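Melibiose/raffinose/stachyose-binding protein MelE (Bacillus subtilis subsp. subtilis str. 168, PDB 4R6H) binds melibiose, raffinose and stachyose as the solute-binding protein of the ABC transporter MelEDC-MsmX, which imports these sugars. Local coordinates at residues S45-T49 / E341-L345; T49-L53 / N335-M339; A135-A141 / G306-A312; K286-I290 / F357-Y362. All blocks are in the same frame, centred on the assembly; numbering follows the deposited sequence.

Interaction 1 of 4, residues S45-T49 / E341-L345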
loop_
_atom_site.group_PDB
_atom_site.type_symbol
_atom_site.label_atom_id
_atom_site.label_comp_id
_atom_site.label_asym_id
_atom_site.label_seq_id
_atom_site.Cartn_x
_atom_site.Cartn_y
_atom_site.Cartn_z
ATOM N N SER A 45 14.058 -9.824 -5.108
ATOM C CA SER A 45 14.112 -9.201 -6.441
ATOM C C SER A 45 14.368 -7.708 -6.269
ATOM O O SER A 45 15.153 -7.106 -6.987
ATOM C CB SER A 45 12.841 -9.388 -7.274
ATOM O OG SER A 45 11.696 -8.869 -6.619
ATOM N N GLU A 46 13.708 -7.125 -5.267
ATOM C CA GLU A 46 13.848 -5.675 -5.076
ATOM C C GLU A 46 15.243 -5.351 -4.618
ATOM O O GLU A 46 15.930 -4.457 -5.167
ATOM C CB GLU A 46 12.864 -5.195 -4.035
ATOM C CG GLU A 46 11.447 -5.275 -4.515
ATOM C CD GLU A 46 10.409 -5.135 -3.464
ATOM O OE1 GLU A 46 10.682 -5.234 -2.240
ATOM O OE2 GLU A 46 9.272 -4.958 -3.918
ATOM N N ARG A 47 15.677 -6.031 -3.558
ATOM C CA ARG A 47 16.987 -5.749 -3.031
ATOM C C ARG A 47 18.085 -6.019 -4.038
ATOM O O ARG A 47 19.015 -5.224 -4.141
ATOM C CB ARG A 47 17.195 -6.513 -1.709
ATOM C CG ARG A 47 16.214 -6.107 -0.653
ATOM C CD ARG A 47 16.563 -6.685 0.701
ATOM N NE ARG A 47 15.598 -6.284 1.733
ATOM C CZ ARG A 47 15.604 -6.737 2.990
ATOM N NH1 ARG A 47 16.537 -7.604 3.403
ATOM N NH2 ARG A 47 14.694 -6.306 3.847
ATOM N N ASP A 48 18.038 -7.157 -4.734
ATOM C CA ASP A 48 19.066 -7.488 -5.714
ATOM C C ASP A 48 19.101 -6.495 -6.893
ATOM O O ASP A 48 20.150 -6.098 -7.351
ATOM C CB ASP A 48 18.900 -8.923 -6.238
ATOM C CG ASP A 48 19.023 -9.978 -5.138
ATOM O OD1 ASP A 48 19.440 -9.636 -4.004
ATOM O OD2 ASP A 48 18.664 -11.157 -5.412
ATOM N N THR A 49 17.934 -6.080 -7.379
ATOM C CA THR A 49 17.881 -5.160 -8.465
ATOM C C THR A 49 18.402 -3.776 -8.050
ATOM O O THR A 49 19.067 -3.115 -8.843
ATOM C CB THR A 49 16.449 -5.072 -9.060
ATOM O OG1 THR A 49 16.079 -6.356 -9.578
ATOM C CG2 THR A 49 16.352 -4.046 -10.167
ATOM N N GLU A 341 9.814 -3.050 -12.325
ATOM C CA GLU A 341 9.493 -4.450 -12.559
ATOM C C GLU A 341 9.905 -5.387 -11.415
ATOM O O GLU A 341 9.210 -6.338 -11.074
ATOM C CB GLU A 341 10.102 -4.901 -13.888
ATOM C CG GLU A 341 9.342 -4.311 -15.065
ATOM C CD GLU A 341 9.934 -4.591 -16.437
ATOM O OE1 GLU A 341 10.906 -5.369 -16.546
ATOM O OE2 GLU A 341 9.415 -4.017 -17.422
ATOM N N ALA A 342 11.033 -5.113 -10.794
ATOM C CA ALA A 342 11.468 -5.899 -9.640
ATOM C C ALA A 342 10.511 -5.828 -8.458
ATOM O O ALA A 342 10.436 -6.738 -7.654
ATOM C CB ALA A 342 12.848 -5.471 -9.221
ATOM N N THR A 343 9.783 -4.705 -8.355
ATOM C CA THR A 343 8.803 -4.474 -7.315
ATOM C C THR A 343 7.384 -4.909 -7.677
ATOM O O THR A 343 6.469 -4.799 -6.830
ATOM C CB THR A 343 8.713 -2.973 -6.916
ATOM O OG1 THR A 343 8.014 -2.216 -7.927
ATOM C CG2 THR A 343 10.114 -2.375 -6.665
ATOM N N SER A 344 7.198 -5.349 -8.921
ATOM C CA SER A 344 5.904 -5.792 -9.452
ATOM C C SER A 344 4.851 -4.697 -9.469
ATOM O O SER A 344 3.652 -4.981 -9.453
ATOM C CB SER A 344 5.387 -7.043 -8.718
ATOM O OG SER A 344 6.359 -8.096 -8.855
ATOM N N LEU A 345 5.289 -3.442 -9.567
ATOM C CA LEU A 345 4.378 -2.314 -9.525
ATOM C C LEU A 345 4.734 -1.322 -10.579
ATOM O O LEU A 345 5.881 -1.289 -11.081
ATOM C CB LEU A 345 4.442 -1.658 -8.138
ATOM C CG LEU A 345 3.832 -2.382 -6.959
ATOM C CD1 LEU A 345 4.166 -1.739 -5.637
ATOM C CD2 LEU A 345 2.325 -2.443 -7.143
HETATM O O HOH W 1 6.582 -3.674 -4.126
#
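A342, in the last turn of helix 333-343, is met by three side chains from the first turns of helix 44-60: S45, T49 and E46. S45 extends its hydroxyl across the gap, and OG donates to A342 O at 2.7 Å, lying in the plane of that carbonyl. T49 meets the methyl of A342 instead, with OG1 3.4 Å from A342 CB and its own CB and CG2 close by. With OG1 anti to the carbonyl carbon (chi1 -62°), the T49 hydroxyl turns back along its helix and donates to S45 O, which also takes the T49 amide from the opposite face of its plane. An alanine at T49 would strip away OG1 and CG2, which would probably open a gap beside the A342 methyl and cost S45 O one of these two donors. E46, extended beyond CG, lies across T343 at about a right angle, placing OE2 3.5 Å from T343 CA. Its other oxygen, OE1, is taken by the amides of S42 and T43. A water donates both to E46 OE2 and to T343 O (2.9 Å to T343 O). Just beyond, S344 takes a positive phi and closes the helix in a Schellman motif. Carbonyls at a helix end often lack the usual i+4 amide; here a serine hydroxyl and a water held by the buried E46 donate to A342 O and T343 O.

Interaction 2 of 4, residues T49-L53 / N335-M339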
loop_
_atom_site.group_PDB
_atom_site.type_symbol
_atom_site.label_atom_id
_atom_site.label_comp_id
_atom_site.label_asym_id
_atom_site.label_seq_id
_atom_site.Cartn_x
_atom_site.Cartn_y
_atom_site.Cartn_z
ATOM N N THR A 49 17.934 -6.080 -7.379
ATOM C CA THR A 49 17.881 -5.160 -8.465
ATOM C C THR A 49 18.402 -3.776 -8.050
ATOM O O THR A 49 19.067 -3.115 -8.843
ATOM C CB THR A 49 16.449 -5.072 -9.060
ATOM O OG1 THR A 49 16.079 -6.356 -9.578
ATOM C CG2 THR A 49 16.352 -4.046 -10.167
ATOM N N PHE A 50 18.030 -3.325 -6.851
ATOM C CA PHE A 50 18.538 -2.064 -6.341
ATOM C C PHE A 50 20.075 -2.116 -6.229
ATOM O O PHE A 50 20.739 -1.174 -6.681
ATOM C CB PHE A 50 17.821 -1.708 -5.035
ATOM C CG PHE A 50 17.733 -0.218 -4.713
ATOM C CD1 PHE A 50 18.432 0.754 -5.437
ATOM C CD2 PHE A 50 16.964 0.205 -3.642
ATOM C CE1 PHE A 50 18.338 2.084 -5.094
ATOM C CE2 PHE A 50 16.869 1.543 -3.299
ATOM C CZ PHE A 50 17.575 2.478 -4.009
ATOM N N ARG A 51 20.636 -3.231 -5.740
ATOM C CA ARG A 51 22.083 -3.369 -5.681
ATOM C C ARG A 51 22.708 -3.358 -7.081
ATOM O O ARG A 51 23.751 -2.756 -7.258
ATOM C CB ARG A 51 22.486 -4.642 -4.926
ATOM C CG ARG A 51 22.177 -4.563 -3.438
ATOM C CD ARG A 51 22.737 -5.755 -2.681
ATOM N NE ARG A 51 22.171 -5.833 -1.330
ATOM C CZ ARG A 51 21.263 -6.729 -0.933
ATOM N NH1 ARG A 51 20.807 -7.677 -1.766
ATOM N NH2 ARG A 51 20.821 -6.701 0.324
ATOM N N LYS A 52 22.067 -3.990 -8.061
ATOM C CA LYS A 52 22.618 -4.012 -9.402
ATOM C C LYS A 52 22.610 -2.584 -9.987
ATOM O O LYS A 52 23.555 -2.162 -10.633
ATOM C CB LYS A 52 21.913 -5.068 -10.277
ATOM C CG LYS A 52 20.884 -4.578 -11.275
ATOM C CD LYS A 52 21.475 -4.577 -12.670
ATOM C CE LYS A 52 21.119 -5.850 -13.426
ATOM N NZ LYS A 52 21.081 -5.608 -14.883
ATOM N N LEU A 53 21.547 -1.814 -9.745
ATOM C CA LEU A 53 21.505 -0.470 -10.230
ATOM C C LEU A 53 22.520 0.427 -9.505
ATOM O O LEU A 53 23.085 1.305 -10.111
ATOM C CB LEU A 53 20.081 0.096 -10.124
ATOM C CG LEU A 53 19.104 -0.467 -11.151
ATOM C CD1 LEU A 53 17.707 0.015 -10.777
ATOM C CD2 LEU A 53 19.431 -0.085 -12.590
ATOM N N ASN A 335 16.396 2.428 -16.336
ATOM C CA ASN A 335 16.581 2.104 -14.924
ATOM C C ASN A 335 15.265 2.081 -14.133
ATOM O O ASN A 335 15.032 1.187 -13.302
ATOM C CB ASN A 335 17.563 3.068 -14.279
ATOM C CG ASN A 335 18.954 2.983 -14.904
ATOM O OD1 ASN A 335 19.335 1.939 -15.414
ATOM N ND2 ASN A 335 19.712 4.058 -14.837
ATOM N N ALA A 336 14.416 3.044 -14.394
ATOM C CA ALA A 336 13.125 3.105 -13.699
ATOM C C ALA A 336 12.269 1.924 -14.061
ATOM O O ALA A 336 11.582 1.375 -13.201
ATOM C CB ALA A 336 12.405 4.398 -14.002
ATOM N N LYS A 337 12.342 1.481 -15.311
ATOM C CA LYS A 337 11.573 0.303 -15.734
ATOM C C LYS A 337 12.064 -0.950 -15.023
ATOM O O LYS A 337 11.282 -1.751 -14.476
ATOM C CB LYS A 337 11.655 0.143 -17.265
ATOM C CG LYS A 337 10.869 -1.027 -17.843
ATOM C CD LYS A 337 11.002 -1.012 -19.359
ATOM C CE LYS A 337 10.151 -2.065 -20.039
ATOM N NZ LYS A 337 10.648 -3.443 -19.826
ATOM N N GLN A 338 13.390 -1.121 -14.988
ATOM C CA GLN A 338 13.995 -2.247 -14.318
ATOM C C GLN A 338 13.645 -2.324 -12.836
ATOM O O GLN A 338 13.215 -3.362 -12.302
ATOM C CB GLN A 338 15.504 -2.242 -14.561
ATOM C CG GLN A 338 16.224 -3.409 -13.951
ATOM C CD GLN A 338 17.713 -3.349 -14.225
ATOM O OE1 GLN A 338 18.170 -2.487 -14.957
ATOM N NE2 GLN A 338 18.460 -4.234 -13.590
ATOM N N MET A 339 13.824 -1.201 -12.144
ATOM C CA MET A 339 13.513 -1.183 -10.725
ATOM C C MET A 339 12.025 -1.445 -10.463
ATOM O O MET A 339 11.684 -2.238 -9.607
ATOM C CB MET A 339 13.973 0.117 -10.094
ATOM C CG MET A 339 13.928 0.161 -8.590
ATOM S SD MET A 339 15.161 -0.905 -7.788
ATOM C CE MET A 339 14.168 -2.264 -7.178
#
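N335 presents its side-chain oxygen to L53, OD1 coming within 3.5 Å of the methyl CD2, while its ND2 is bonded to F329 O. One turn later Q338 stretches out between the two helices with a fully extended chain. Its CG packs against T49 CG2 at 3.8 Å, and its outer end passes L53 CD2 on the way to the surface. M339 fills the inner side of the interface. Its CB touches L53 CD1 at 3.8 Å, and the chain then bends at chi2 (70°), bringing SD to F50, and again at chi3, which leaves CE near T49 CB. The sulfur sits 4.7 Å from the centroid of the F50 ring, 36° off the ring normal, in an oblique Met-aromatic contact. M330 of helix 320-331 touches F50, L53 and M339 and so closes this apolar cluster. The axes of the two segments approach to 10.4 Å at an angle of 157°. This is nearly antiparallel helix-helix packing, and with F50 also resting on L68 of strand 64-69, it belongs to the layering of helices on a parallel sheet found in the alpha/beta lobes of solute-binding proteins.

Interaction 3 of 4, residues A135-A141 / G306-A312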
loop_
_atom_site.group_PDB
_atom_site.type_symbol
_atom_site.label_atom_id
_atom_site.label_comp_id
_atom_site.label_asym_id
_atom_site.label_seq_id
_atom_site.Cartn_x
_atom_site.Cartn_y
_atom_site.Cartn_z
ATOM N N ALA A 135 9.886 13.851 -2.639
ATOM C CA ALA A 135 10.638 12.590 -2.864
ATOM C C ALA A 135 10.373 12.093 -4.269
ATOM O O ALA A 135 9.392 12.483 -4.900
ATOM C CB ALA A 135 10.196 11.541 -1.890
ATOM N N TYR A 136 11.258 11.222 -4.731
ATOM C CA TYR A 136 11.157 10.571 -6.035
ATOM C C TYR A 136 10.495 9.225 -5.846
ATOM O O TYR A 136 10.982 8.389 -5.063
ATOM C CB TYR A 136 12.564 10.394 -6.654
ATOM C CG TYR A 136 12.559 9.438 -7.822
ATOM C CD1 TYR A 136 11.952 9.767 -9.024
ATOM C CD2 TYR A 136 13.079 8.162 -7.675
ATOM C CE1 TYR A 136 11.909 8.857 -10.058
ATOM C CE2 TYR A 136 13.058 7.248 -8.702
ATOM C CZ TYR A 136 12.453 7.611 -9.898
ATOM O OH TYR A 136 12.425 6.690 -10.937
ATOM N N PRO A 137 9.378 8.988 -6.547
ATOM C CA PRO A 137 8.693 7.704 -6.450
ATOM C C PRO A 137 9.286 6.625 -7.343
ATOM O O PRO A 137 9.183 6.694 -8.567
ATOM C CB PRO A 137 7.259 8.045 -6.871
ATOM C CG PRO A 137 7.465 9.146 -7.880
ATOM C CD PRO A 137 8.661 9.942 -7.415
ATOM N N ILE A 138 9.923 5.642 -6.752
ATOM C CA ILE A 138 10.468 4.542 -7.521
ATOM C C ILE A 138 9.305 3.796 -8.218
ATOM O O ILE A 138 9.403 3.320 -9.342
ATOM C CB ILE A 138 11.246 3.604 -6.601
ATOM C CG1 ILE A 138 12.543 4.267 -6.163
ATOM C CG2 ILE A 138 11.442 2.214 -7.212
ATOM C CD1 ILE A 138 13.247 3.552 -5.037
ATOM N N ASN A 139 8.190 3.714 -7.524
ATOM C CA ASN A 139 7.036 2.966 -7.993
ATOM C C ASN A 139 5.801 3.564 -7.365
ATOM O O ASN A 139 5.865 4.657 -6.772
ATOM C CB ASN A 139 7.146 1.466 -7.701
ATOM C CG ASN A 139 7.270 1.153 -6.246
ATOM O OD1 ASN A 139 7.238 2.042 -5.389
ATOM N ND2 ASN A 139 7.349 -0.142 -5.925
ATOM N N GLN A 140 4.671 2.881 -7.478
ATOM C CA GLN A 140 3.473 3.322 -6.807
ATOM C C GLN A 140 2.574 2.143 -6.520
ATOM O O GLN A 140 2.553 1.195 -7.286
ATOM C CB GLN A 140 2.715 4.317 -7.668
ATOM C CG GLN A 140 2.429 3.841 -9.069
ATOM C CD GLN A 140 1.601 4.843 -9.857
ATOM O OE1 GLN A 140 0.444 5.150 -9.465
ATOM N NE2 GLN A 140 2.166 5.355 -10.934
ATOM N N ALA A 141 1.821 2.254 -5.445
ATOM C CA ALA A 141 0.913 1.209 -5.038
ATOM C C ALA A 141 -0.502 1.572 -5.454
ATOM O O ALA A 141 -0.913 2.742 -5.298
ATOM C CB ALA A 141 0.935 1.014 -3.533
ATOM N N GLY A 306 -0.575 4.801 -3.422
ATOM C CA GLY A 306 0.209 5.985 -3.772
ATOM C C GLY A 306 1.669 5.725 -3.572
ATOM O O GLY A 306 2.229 4.917 -4.285
ATOM N N GLU A 307 2.312 6.400 -2.613
ATOM C CA GLU A 307 3.703 6.084 -2.278
ATOM C C GLU A 307 3.866 4.652 -1.930
ATOM O O GLU A 307 3.110 4.127 -1.109
ATOM C CB GLU A 307 4.132 6.787 -0.995
ATOM C CG GLU A 307 4.643 8.170 -1.131
ATOM C CD GLU A 307 5.241 8.664 0.169
ATOM O OE1 GLU A 307 4.614 9.516 0.827
ATOM O OE2 GLU A 307 6.307 8.171 0.567
ATOM N N ARG A 308 4.892 4.021 -2.465
ATOM C CA ARG A 308 5.304 2.733 -2.000
ATOM C C ARG A 308 6.764 2.844 -1.550
ATOM O O ARG A 308 7.057 2.901 -0.333
ATOM C CB ARG A 308 5.067 1.639 -3.056
ATOM C CG ARG A 308 5.674 0.299 -2.737
ATOM C CD ARG A 308 4.860 -0.488 -1.769
ATOM N NE ARG A 308 5.226 -1.901 -1.876
ATOM C CZ ARG A 308 5.026 -2.796 -0.916
ATOM N NH1 ARG A 308 4.463 -2.443 0.233
ATOM N NH2 ARG A 308 5.396 -4.055 -1.104
ATOM N N TYR A 309 7.680 2.853 -2.520
ATOM C CA TYR A 309 9.099 3.099 -2.238
ATOM C C TYR A 309 9.492 4.418 -2.840
ATOM O O TYR A 309 9.235 4.684 -4.005
ATOM C CB TYR A 309 9.974 1.987 -2.817
ATOM C CG TYR A 309 9.611 0.611 -2.375
ATOM C CD1 TYR A 309 9.434 0.305 -1.046
ATOM C CD2 TYR A 309 9.429 -0.379 -3.308
ATOM C CE1 TYR A 309 9.144 -0.998 -0.656
ATOM C CE2 TYR A 309 9.123 -1.658 -2.936
ATOM C CZ TYR A 309 8.958 -1.946 -1.605
ATOM O OH TYR A 309 8.643 -3.224 -1.155
ATOM N N THR A 310 10.206 5.241 -2.055
ATOM C CA THR A 310 10.708 6.500 -2.563
ATOM C C THR A 310 12.181 6.701 -2.244
ATOM O O THR A 310 12.747 5.965 -1.435
ATOM C CB THR A 310 9.958 7.726 -2.002
ATOM O OG1 THR A 310 10.301 7.886 -0.616
ATOM C CG2 THR A 310 8.438 7.589 -2.136
ATOM N N LEU A 311 12.771 7.651 -2.941
ATOM C CA LEU A 311 14.102 8.179 -2.643
ATOM C C LEU A 311 13.878 9.650 -2.349
ATOM O O LEU A 311 13.571 10.433 -3.253
ATOM C CB LEU A 311 15.079 8.019 -3.833
ATOM C CG LEU A 311 15.577 6.595 -4.005
ATOM C CD1 LEU A 311 16.170 6.349 -5.387
ATOM C CD2 LEU A 311 16.628 6.229 -2.933
ATOM N N ALA A 312 14.068 10.024 -1.085
ATOM C CA ALA A 312 14.089 11.391 -0.619
ATOM C C ALA A 312 15.525 11.716 -0.233
ATOM O O ALA A 312 16.250 10.853 0.275
ATOM C CB ALA A 312 13.186 11.546 0.591
HETATM O O HOH W 2 6.528 5.513 -4.287
#
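Y136 and L311 form an antiparallel hydrogen-bonded pair, with Y136 N to L311 O and L311 N to Y136 O both at 2.9 Å. Around this buried, closely fitted end, A135 CB meets A312 CB at 3.9 Å, L311 CD1 lies at the edge of the Y136 ring, and I138 CD1 reaches L311 CG. Beyond the non-hydrogen-bonded pair P137-T310, regular pairing ends with a more bent bond (140°) from I138 N to Y309 O, and a water links N139 O, Y309 O and R308 N. Pairing resumes at A141 and G306, again through two backbone bonds. N139 bridges the irregular region. Its CG stands between the backbone N and the carbonyl carbon (chi1 60°), from where OD1 accepts the Y309 amide at 3.0 Å, in the side-chain carbonyl plane. The amide plane is turned only 18° from that of the Y309 ring, with ND2 3.4 Å from Y309 CD2 and bonded to T343 OG1. A leucine at N139 would probably leave both the Y309 amide and the T343 hydroxyl without these mates. The partly exposed side is R308, whose CG covers the centre of the Y309 ring while its charged end leads away from 135-141. The two segments run antiparallel between the small antiparallel sheet and the larger mixed one, 135-141 toward the mixed sheet and 306-312 away from it, consistent with the paired connecting strands of a solute-binding protein's interlobe hinge.

Interaction 4 of 4, residues K286-I290 / F357-Y362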
loop_
_atom_site.group_PDB
_atom_site.type_symbol
_atom_site.label_atom_id
_atom_site.label_comp_id
_atom_site.label_asym_id
_atom_site.label_seq_id
_atom_site.Cartn_x
_atom_site.Cartn_y
_atom_site.Cartn_z
ATOM N N LYS A 286 -6.439 -17.341 -13.940
ATOM C CA LYS A 286 -6.141 -15.963 -14.239
ATOM C C LYS A 286 -6.689 -15.108 -13.098
ATOM O O LYS A 286 -7.912 -15.072 -12.854
ATOM C CB LYS A 286 -6.798 -15.507 -15.543
ATOM C CG LYS A 286 -6.522 -16.369 -16.776
ATOM C CD LYS A 286 -5.052 -16.393 -17.164
ATOM C CE LYS A 286 -4.831 -17.143 -18.484
ATOM N NZ LYS A 286 -5.424 -16.432 -19.654
ATOM N N VAL A 287 -5.788 -14.476 -12.379
ATOM C CA VAL A 287 -6.127 -13.567 -11.268
ATOM C C VAL A 287 -6.035 -12.147 -11.790
ATOM O O VAL A 287 -5.033 -11.748 -12.384
ATOM C CB VAL A 287 -5.173 -13.743 -10.068
ATOM C CG1 VAL A 287 -5.515 -12.753 -8.954
ATOM C CG2 VAL A 287 -5.238 -15.191 -9.578
ATOM N N GLY A 288 -7.091 -11.378 -11.570
ATOM C CA GLY A 288 -7.170 -9.976 -11.902
ATOM C C GLY A 288 -7.275 -9.113 -10.663
ATOM O O GLY A 288 -7.420 -9.622 -9.561
ATOM N N ILE A 289 -7.192 -7.807 -10.874
ATOM C CA ILE A 289 -7.466 -6.843 -9.797
ATOM C C ILE A 289 -8.503 -5.834 -10.240
ATOM O O ILE A 289 -8.634 -5.525 -11.433
ATOM C CB ILE A 289 -6.179 -6.129 -9.262
ATOM C CG1 ILE A 289 -5.410 -5.456 -10.405
ATOM C CG2 ILE A 289 -5.309 -7.123 -8.535
ATOM C CD1 ILE A 289 -4.331 -4.492 -10.000
ATOM N N ILE A 290 -9.262 -5.344 -9.270
ATOM C CA ILE A 290 -10.190 -4.246 -9.438
ATOM C C ILE A 290 -9.954 -3.240 -8.322
ATOM O O ILE A 290 -9.445 -3.591 -7.274
ATOM C CB ILE A 290 -11.680 -4.712 -9.445
ATOM C CG1 ILE A 290 -12.042 -5.424 -8.150
ATOM C CG2 ILE A 290 -11.941 -5.582 -10.656
ATOM C CD1 ILE A 290 -13.493 -5.886 -8.163
ATOM N N PHE A 357 2.671 -7.802 -14.171
ATOM C CA PHE A 357 1.583 -8.757 -14.355
ATOM C C PHE A 357 0.207 -8.093 -14.466
ATOM O O PHE A 357 -0.611 -8.470 -15.348
ATOM C CB PHE A 357 1.607 -9.828 -13.261
ATOM C CG PHE A 357 0.593 -10.897 -13.482
ATOM C CD1 PHE A 357 -0.669 -10.785 -12.954
ATOM C CD2 PHE A 357 0.925 -12.017 -14.214
ATOM C CE1 PHE A 357 -1.595 -11.799 -13.168
ATOM C CE2 PHE A 357 -0.019 -13.029 -14.418
ATOM C CZ PHE A 357 -1.256 -12.911 -13.878
ATOM N N TYR A 358 -0.045 -7.085 -13.633
ATOM C CA TYR A 358 -1.351 -6.434 -13.650
ATOM C C TYR A 358 -1.432 -5.226 -14.571
ATOM O O TYR A 358 -2.369 -4.411 -14.492
ATOM C CB TYR A 358 -1.765 -6.008 -12.242
ATOM C CG TYR A 358 -1.991 -7.162 -11.292
ATOM C CD1 TYR A 358 -2.825 -8.233 -11.600
ATOM C CD2 TYR A 358 -1.411 -7.127 -10.054
ATOM C CE1 TYR A 358 -3.034 -9.257 -10.670
ATOM C CE2 TYR A 358 -1.619 -8.133 -9.128
ATOM C CZ TYR A 358 -2.443 -9.186 -9.462
ATOM O OH TYR A 358 -2.671 -10.234 -8.534
ATOM N N ALA A 359 -0.472 -5.080 -15.496
ATOM C CA ALA A 359 -0.500 -3.923 -16.367
ATOM C C ALA A 359 -1.823 -3.745 -17.145
ATOM O O ALA A 359 -2.304 -2.606 -17.290
ATOM C CB ALA A 359 0.664 -3.989 -17.369
ATOM N N ASN A 360 -2.368 -4.897 -17.591
ATOM C CA ASN A 360 -3.665 -4.989 -18.322
ATOM C C ASN A 360 -4.779 -4.293 -17.535
ATOM O O ASN A 360 -5.477 -3.394 -18.014
ATOM C CB ASN A 360 -4.024 -6.473 -18.684
ATOM C CG ASN A 360 -4.353 -7.384 -17.482
ATOM O OD1 ASN A 360 -3.643 -7.407 -16.434
ATOM N ND2 ASN A 360 -5.439 -8.187 -17.644
ATOM N N ASP A 361 -4.886 -4.690 -16.288
ATOM C CA ASP A 361 -5.930 -4.168 -15.389
ATOM C C ASP A 361 -5.702 -2.727 -15.033
ATOM O O ASP A 361 -6.643 -1.946 -14.941
ATOM C CB ASP A 361 -5.975 -4.989 -14.101
ATOM C CG ASP A 361 -6.593 -6.371 -14.308
ATOM O OD1 ASP A 361 -7.516 -6.526 -15.166
ATOM O OD2 ASP A 361 -6.207 -7.302 -13.607
ATOM N N TYR A 362 -4.456 -2.315 -14.816
ATOM C CA TYR A 362 -4.233 -0.887 -14.564
ATOM C C TYR A 362 -4.604 0.004 -15.791
ATOM O O TYR A 362 -5.062 1.118 -15.593
ATOM C CB TYR A 362 -2.830 -0.594 -14.043
ATOM C CG TYR A 362 -2.589 -1.099 -12.619
ATOM C CD1 TYR A 362 -3.490 -0.800 -11.592
ATOM C CD2 TYR A 362 -1.421 -1.749 -12.278
ATOM C CE1 TYR A 362 -3.256 -1.210 -10.294
ATOM C CE2 TYR A 362 -1.192 -2.172 -10.994
ATOM C CZ TYR A 362 -2.076 -1.883 -9.995
ATOM O OH TYR A 362 -1.831 -2.269 -8.698
HETATM O O HOH W 3 -9.745 -6.723 -13.662
#
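The Y358 ring takes I289 CG2 over one face, 3.7 Å from the ring centroid and 15° off the normal, a CH-pi contact, while V287 O lies at its edge, in the ring plane. The same carbonyl oxygen is at the edge of the F357 ring, 3.5 Å from CE1, so two aromatic rims converge on it. The Y362 ring has I289 CD1 over a face at 3.4 Å from CZ, and also meets K142 in a cation-pi contact and W303 edge-to-face. A chi1 of 55° sets I289 CG1 in the notch flanked by its own amide and carbonyl: CG2 lies over Y358, while CG1 and CD1 run past Y358 CB and CG and CD1 ends over Y362. Backbone atoms fix the tyrosine hydroxyls, Y358 OH by G275 N and Y362 OH by K142 O. Here the start of helix 359-364, with Y358 at the N-cap position, packs beside strand 287-291, which pairs with strand 141-148 in the mixed sheet. The helix also contributes a polar tie: I289 N donates to D361 OD2 at 2.9 Å, approaching from well above the carboxylate plane, and G288 CA comes close to the same oxygen. R149 forms a salt bridge with D361 OD2, so the buried carboxylate meets a positive charge as well as the strand amide. A water donates to I289 O at 2.8 Å and, more weakly, to D361 OD1.

How the interactions relate
Interactions 1 and 2 share T49 and are successive parts of one interface between helix 44-60 and helix 333-343, their centres 7 Å apart. Interaction 3, whose centre lies 13 to 14 Å from theirs, is nested inside the chain loop that they close and touches both: N139 and Y309 approach T343 and E46 of interaction 1, and I138 packs on M339 of interaction 2. Interaction 4 stands apart, its centre 18 to 23 Å from the others and in contact with none; its segments alternate along the chain with theirs. The chain thus passes repeatedly between the two regions, consistent with a two-lobed binding protein, here crystallised in an open conformation, with interaction 3 near the crossing.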